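Local structure of alpha-rhamnosidase (Dictyoglomus thermophilum, 6I60) at residues P361-Y366 against Y438-G443; E388-H393 against T414-T419. The protein probably hydrolyses terminal non-reducing alpha-L-rhamnose residues from alpha-L-rhamnosides, releasing rhamnose. All blocks are in the same frame, centred on the assembly; numbering follows the deposited sequence.

Contact 1. Residues P361-Y366 against Y438-G443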
loop_
_atom_site.group_PDB
_atom_site.type_symbol
_atom_site.label_atom_id
_atom_site.label_comp_id
_atom_site.label_asym_id
_atom_site.label_seq_id
_atom_site.Cartn_x
_atom_site.Cartn_y
_atom_site.Cartn_z
ATOM N N PRO A 361 -39.657 -6.332 10.677
ATOM C CA PRO A 361 -39.663 -7.386 11.703
ATOM C C PRO A 361 -38.698 -8.516 11.368
ATOM O O PRO A 361 -38.628 -8.985 10.231
ATOM C CB PRO A 361 -41.118 -7.867 11.704
ATOM C CG PRO A 361 -41.900 -6.705 11.185
ATOM C CD PRO A 361 -41.010 -6.046 10.171
ATOM N N GLY A 362 -37.946 -8.948 12.382
ATOM C CA GLY A 362 -36.934 -9.965 12.211
ATOM C C GLY A 362 -35.640 -9.484 11.594
ATOM O O GLY A 362 -34.642 -10.217 11.636
ATOM N N THR A 363 -35.618 -8.282 11.027
ATOM C CA THR A 363 -34.431 -7.710 10.407
ATOM C C THR A 363 -33.805 -6.714 11.376
ATOM O O THR A 363 -34.474 -5.778 11.826
ATOM C CB THR A 363 -34.787 -7.027 9.087
ATOM O OG1 THR A 363 -35.473 -7.953 8.234
ATOM C CG2 THR A 363 -33.537 -6.521 8.386
ATOM N N TYR A 364 -32.527 -6.914 11.693
ATOM C CA TYR A 364 -31.799 -6.056 12.618
ATOM C C TYR A 364 -30.574 -5.481 11.921
ATOM O O TYR A 364 -29.787 -6.224 11.324
ATOM C CB TYR A 364 -31.402 -6.829 13.879
ATOM C CG TYR A 364 -32.601 -7.259 14.689
ATOM C CD1 TYR A 364 -33.214 -8.485 14.459
ATOM C CD2 TYR A 364 -33.137 -6.430 15.665
ATOM C CE1 TYR A 364 -34.322 -8.877 15.189
ATOM C CE2 TYR A 364 -34.243 -6.813 16.401
ATOM C CZ TYR A 364 -34.832 -8.037 16.157
ATOM O OH TYR A 364 -35.933 -8.418 16.887
ATOM N N VAL A 365 -30.419 -4.162 12.000
ATOM C CA VAL A 365 -29.381 -3.432 11.281
ATOM C C VAL A 365 -28.394 -2.856 12.286
ATOM O O VAL A 365 -28.800 -2.250 13.287
ATOM C CB VAL A 365 -29.983 -2.318 10.411
ATOM C CG1 VAL A 365 -28.888 -1.393 9.917
ATOM C CG2 VAL A 365 -30.764 -2.913 9.252
ATOM N N TYR A 366 -27.104 -3.032 12.013
ATOM C CA TYR A 366 -26.037 -2.495 12.842
ATOM C C TYR A 366 -25.310 -1.379 12.105
ATOM O O TYR A 366 -25.167 -1.411 10.881
ATOM C CB TYR A 366 -25.036 -3.587 13.228
ATOM C CG TYR A 366 -25.537 -4.529 14.295
ATOM C CD1 TYR A 366 -26.380 -5.586 13.976
ATOM C CD2 TYR A 366 -25.169 -4.362 15.622
ATOM C CE1 TYR A 366 -26.840 -6.450 14.951
ATOM C CE2 TYR A 366 -25.622 -5.220 16.602
ATOM C CZ TYR A 366 -26.457 -6.264 16.261
ATOM O OH TYR A 366 -26.912 -7.121 17.233
ATOM N N TYR A 438 -22.542 -0.508 7.508
ATOM C CA TYR A 438 -23.710 -1.082 8.151
ATOM C C TYR A 438 -23.794 -2.570 7.840
ATOM O O TYR A 438 -23.220 -3.058 6.862
ATOM C CB TYR A 438 -24.999 -0.374 7.699
ATOM C CG TYR A 438 -24.893 1.137 7.669
ATOM C CD1 TYR A 438 -24.422 1.799 6.541
ATOM C CD2 TYR A 438 -25.263 1.902 8.769
ATOM C CE1 TYR A 438 -24.321 3.177 6.509
ATOM C CE2 TYR A 438 -25.166 3.283 8.745
ATOM C CZ TYR A 438 -24.694 3.915 7.611
ATOM O OH TYR A 438 -24.595 5.288 7.575
ATOM N N VAL A 439 -24.525 -3.287 8.688
ATOM C CA VAL A 439 -24.673 -4.733 8.578
ATOM C C VAL A 439 -26.123 -5.087 8.871
ATOM O O VAL A 439 -26.689 -4.626 9.867
ATOM C CB VAL A 439 -23.727 -5.477 9.542
ATOM C CG1 VAL A 439 -24.289 -6.840 9.913
ATOM C CG2 VAL A 439 -22.345 -5.618 8.926
ATOM N N GLU A 440 -26.727 -5.894 8.002
ATOM C CA GLU A 440 -28.083 -6.390 8.194
ATOM C C GLU A 440 -28.036 -7.889 8.452
ATOM O O GLU A 440 -27.375 -8.627 7.714
ATOM C CB GLU A 440 -28.957 -6.087 6.976
ATOM C CG GLU A 440 -30.259 -6.868 6.949
ATOM C CD GLU A 440 -30.928 -6.839 5.593
ATOM O OE1 GLU A 440 -31.321 -5.740 5.148
ATOM O OE2 GLU A 440 -31.064 -7.915 4.973
ATOM N N ILE A 441 -28.731 -8.335 9.493
ATOM C CA ILE A 441 -28.780 -9.746 9.867
ATOM C C ILE A 441 -30.237 -10.177 9.921
ATOM O O ILE A 441 -31.037 -9.595 10.664
ATOM C CB ILE A 441 -28.084 -10.010 11.210
ATOM C CG1 ILE A 441 -26.638 -9.517 11.164
ATOM C CG2 ILE A 441 -28.138 -11.494 11.558
ATOM C CD1 ILE A 441 -26.216 -8.793 12.411
ATOM N N LEU A 442 -30.579 -11.196 9.138
ATOM C CA LEU A 442 -31.916 -11.769 9.125
ATOM C C LEU A 442 -31.832 -13.218 9.571
ATOM O O LEU A 442 -30.962 -13.964 9.110
ATOM C CB LEU A 442 -32.548 -11.674 7.733
ATOM C CG LEU A 442 -33.942 -12.291 7.599
ATOM C CD1 LEU A 442 -35.017 -11.213 7.657
ATOM C CD2 LEU A 442 -34.062 -13.109 6.318
ATOM N N GLY A 443 -32.727 -13.611 10.470
ATOM C CA GLY A 443 -32.775 -14.972 10.955
ATOM C C GLY A 443 -32.069 -15.227 12.267
ATOM O O GLY A 443 -31.830 -16.394 12.599
#
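V439 O receives two donors from strand 363-366: Y366 N, 2.7 Å from V439 O, and V365 CA as a weaker CA-H...O contact. V439 N returns a more bent bond to Y366 O, 3.0 Å long with 154° at the hydrogen. Two residues along, Y364 and I441 form the next antiparallel hydrogen-bonded pair, with I441 N 3.0 Å from Y364 O. Side chains then alternate between the two faces of this beta ladder. On the face of Y366, V439 and I441, the I441 methyl CD1 approaches Y366 CE1 at 3.5 Å, obliquely to the ring. I441 carries CG1 beside its backbone N (chi1 -56°), and this branch ends in the touching methyl. The Y366 hydroxyl is hydrogen-bonded to T449 O, which limits where the ring can swing. On the opposite face T363 CG2, held anti to the backbone N, crosses the E440 stem, 3.6 Å from E440 CG. Beyond that stem the E440 carboxylate has a weak hydrogen bond to Y405 and a long, weak ion pair with R390. Both strands lie in the concanavalin-like domain. Strand 363-368 runs between strands 355-357 and 438-442, with V365 bonded through its backbone to W357, while strand 438-442 is flanked on its other edge by strand 388-394, and P353 and P448 pack on Y366.

Contact 2. Residues E388-H393 against T414-T419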
loop_
_atom_site.group_PDB
_atom_site.type_symbol
_atom_site.label_atom_id
_atom_site.label_comp_id
_atom_site.label_asym_id
_atom_site.label_seq_id
_atom_site.Cartn_x
_atom_site.Cartn_y
_atom_site.Cartn_z
ATOM N N GLU A 388 -30.961 -20.836 9.396
ATOM C CA GLU A 388 -30.129 -20.032 8.512
ATOM C C GLU A 388 -30.035 -18.598 9.017
ATOM O O GLU A 388 -31.039 -17.996 9.408
ATOM C CB GLU A 388 -30.687 -20.049 7.088
ATOM C CG GLU A 388 -30.069 -19.006 6.167
ATOM C CD GLU A 388 -30.192 -19.373 4.699
ATOM O OE1 GLU A 388 -30.165 -20.582 4.382
ATOM O OE2 GLU A 388 -30.310 -18.452 3.864
ATOM N N ILE A 389 -28.819 -18.058 9.008
ATOM C CA ILE A 389 -28.554 -16.674 9.388
ATOM C C ILE A 389 -27.867 -15.999 8.211
ATOM O O ILE A 389 -26.808 -16.452 7.759
ATOM C CB ILE A 389 -27.697 -16.582 10.659
ATOM C CG1 ILE A 389 -28.572 -16.768 11.899
ATOM C CG2 ILE A 389 -26.961 -15.250 10.723
ATOM C CD1 ILE A 389 -27.798 -17.108 13.144
ATOM N N ARG A 390 -28.472 -14.925 7.711
ATOM C CA ARG A 390 -27.981 -14.207 6.543
ATOM C C ARG A 390 -27.435 -12.854 6.974
ATOM O O ARG A 390 -28.130 -12.086 7.649
ATOM C CB ARG A 390 -29.094 -14.030 5.509
ATOM C CG ARG A 390 -28.626 -13.501 4.168
ATOM C CD ARG A 390 -29.801 -13.280 3.228
ATOM N NE ARG A 390 -30.503 -12.030 3.509
ATOM C CZ ARG A 390 -31.734 -11.752 3.092
ATOM N NH1 ARG A 390 -32.408 -12.639 2.371
ATOM N NH2 ARG A 390 -32.294 -10.588 3.394
ATOM N N ILE A 391 -26.197 -12.563 6.583
ATOM C CA ILE A 391 -25.508 -11.334 6.962
ATOM C C ILE A 391 -25.235 -10.538 5.693
ATOM O O ILE A 391 -24.446 -10.969 4.843
ATOM C CB ILE A 391 -24.204 -11.615 7.720
ATOM C CG1 ILE A 391 -24.446 -12.612 8.853
ATOM C CG2 ILE A 391 -23.609 -10.323 8.250
ATOM C CD1 ILE A 391 -23.180 -13.248 9.381
ATOM N N ARG A 392 -25.869 -9.377 5.568
ATOM C CA ARG A 392 -25.663 -8.482 4.440
ATOM C C ARG A 392 -24.865 -7.259 4.876
ATOM O O ARG A 392 -24.927 -6.835 6.034
ATOM C CB ARG A 392 -26.999 -8.040 3.836
ATOM C CG ARG A 392 -27.902 -9.190 3.426
ATOM C CD ARG A 392 -29.132 -8.685 2.688
ATOM N NE ARG A 392 -28.855 -8.441 1.276
ATOM C CZ ARG A 392 -29.731 -7.920 0.423
ATOM N NH1 ARG A 392 -30.946 -7.584 0.838
ATOM N NH2 ARG A 392 -29.390 -7.733 -0.847
ATOM N N HIS A 393 -24.114 -6.692 3.934
ATOM C CA HIS A 393 -23.250 -5.549 4.197
ATOM C C HIS A 393 -23.515 -4.460 3.167
ATOM O O HIS A 393 -23.784 -4.751 1.998
ATOM C CB HIS A 393 -21.768 -5.949 4.163
ATOM C CG HIS A 393 -21.467 -7.231 4.876
ATOM N ND1 HIS A 393 -21.869 -8.462 4.400
ATOM C CD2 HIS A 393 -20.794 -7.475 6.026
ATOM C CE1 HIS A 393 -21.463 -9.406 5.228
ATOM N NE2 HIS A 393 -20.807 -8.835 6.222
ATOM N N THR A 414 -23.020 -11.030 0.759
ATOM C CA THR A 414 -23.791 -11.618 1.846
ATOM C C THR A 414 -23.140 -12.923 2.290
ATOM O O THR A 414 -22.694 -13.720 1.459
ATOM C CB THR A 414 -25.251 -11.873 1.441
ATOM O OG1 THR A 414 -25.339 -13.090 0.691
ATOM C CG2 THR A 414 -25.783 -10.730 0.597
ATOM N N ASP A 415 -23.082 -13.127 3.604
ATOM C CA ASP A 415 -22.572 -14.354 4.199
ATOM C C ASP A 415 -23.710 -15.090 4.892
ATOM O O ASP A 415 -24.575 -14.468 5.518
ATOM C CB ASP A 415 -21.447 -14.062 5.195
ATOM C CG ASP A 415 -20.271 -13.352 4.551
ATOM O OD1 ASP A 415 -19.864 -13.766 3.447
ATOM O OD2 ASP A 415 -19.755 -12.380 5.144
ATOM N N VAL A 416 -23.709 -16.415 4.772
ATOM C CA VAL A 416 -24.771 -17.260 5.303
ATOM C C VAL A 416 -24.147 -18.302 6.220
ATOM O O VAL A 416 -23.186 -18.977 5.835
ATOM C CB VAL A 416 -25.575 -17.938 4.177
ATOM C CG1 VAL A 416 -26.396 -19.096 4.723
ATOM C CG2 VAL A 416 -26.466 -16.922 3.483
ATOM N N TYR A 417 -24.690 -18.428 7.430
ATOM C CA TYR A 417 -24.234 -19.420 8.396
ATOM C C TYR A 417 -25.428 -20.233 8.869
ATOM O O TYR A 417 -26.417 -19.666 9.346
ATOM C CB TYR A 417 -23.534 -18.758 9.583
ATOM C CG TYR A 417 -23.174 -19.718 10.694
ATOM C CD1 TYR A 417 -22.103 -20.594 10.562
ATOM C CD2 TYR A 417 -23.901 -19.747 11.877
ATOM C CE1 TYR A 417 -21.769 -21.470 11.578
ATOM C CE2 TYR A 417 -23.575 -20.619 12.896
ATOM C CZ TYR A 417 -22.509 -21.479 12.742
ATOM O OH TYR A 417 -22.184 -22.347 13.758
ATOM N N ILE A 418 -25.337 -21.554 8.736
ATOM C CA ILE A 418 -26.373 -22.470 9.197
ATOM C C ILE A 418 -25.916 -23.067 10.519
ATOM O O ILE A 418 -24.860 -23.709 10.589
ATOM C CB ILE A 418 -26.660 -23.566 8.159
ATOM C CG1 ILE A 418 -27.133 -22.941 6.846
ATOM C CG2 ILE A 418 -27.704 -24.537 8.684
ATOM C CD1 ILE A 418 -26.308 -23.349 5.649
ATOM N N THR A 419 -26.712 -22.862 11.565
ATOM C CA THR A 419 -26.299 -23.211 12.915
ATOM C C THR A 419 -26.250 -24.726 13.109
ATOM O O THR A 419 -26.852 -25.502 12.360
ATOM C CB THR A 419 -27.247 -22.589 13.940
ATOM O OG1 THR A 419 -28.505 -23.275 13.908
ATOM C CG2 THR A 419 -27.473 -21.113 13.633
#
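I389 and Y417, and likewise I391 and D415, are hydrogen-bonded pairs of an antiparallel beta ladder in the concanavalin-like domain. Backbone bonds come first: I391 N lies 2.7 Å from D415 O, and D415 N lies 2.8 Å from I391 O. I389 and Y417 exchange a similar pair. On one face the V416 methyls lie against the stems of charged side chains. V416 holds CG1 anti to the backbone N (chi1 164°), 3.9 Å from E388 CG, and CG2 beside that N, 4.1 Å from R390 CG. With an alanine here both methyls go, and the stems of E388 and R390 would probably lose the surface they rest on and be freer to turn. R392 and T414 point the same way side by side; the R392 guanidinium makes a cation-pi contact with Y405. On the other face I389 and I391 pack on I376, I378 and V380 of strand 375-380, in the manner of a beta sandwich. Polar side chains gather at D415, whose OD2 is hydrogen-bonded to H434 NE2. The H393 ring stacks on H434 and bonds through ND1 to A413 O; its carbon CE1 merely approaches D415 OD2, at 3.4 Å, ring and carboxylate planes 70° apart.

Contacts 1 and 2 are neighbouring ladders of the same beta layer, their centres 10 Å apart, with strands in the order 363-368, 438-442, 388-394 and 414-418. The two inner strands are joined directly, R392 N lying 2.7 Å from E440 O and L442 N 3.0 Å from R390 O, both probable hydrogen bonds. V439 CG2 also packs 3.8 Å from H393 CD2. Along the chain, 388-393 and 414-419 are nested inside the loop closed by contact 1. Triethylene glycol, probably from crystallisation, is hydrogen-bonded to T414 OG1 and is also found about 5 Å from the Y438 side chain. The pocket for 2-(2-ethoxyethoxy)ethanol at Y656, E659 and L660 belongs instead to helix 651-672.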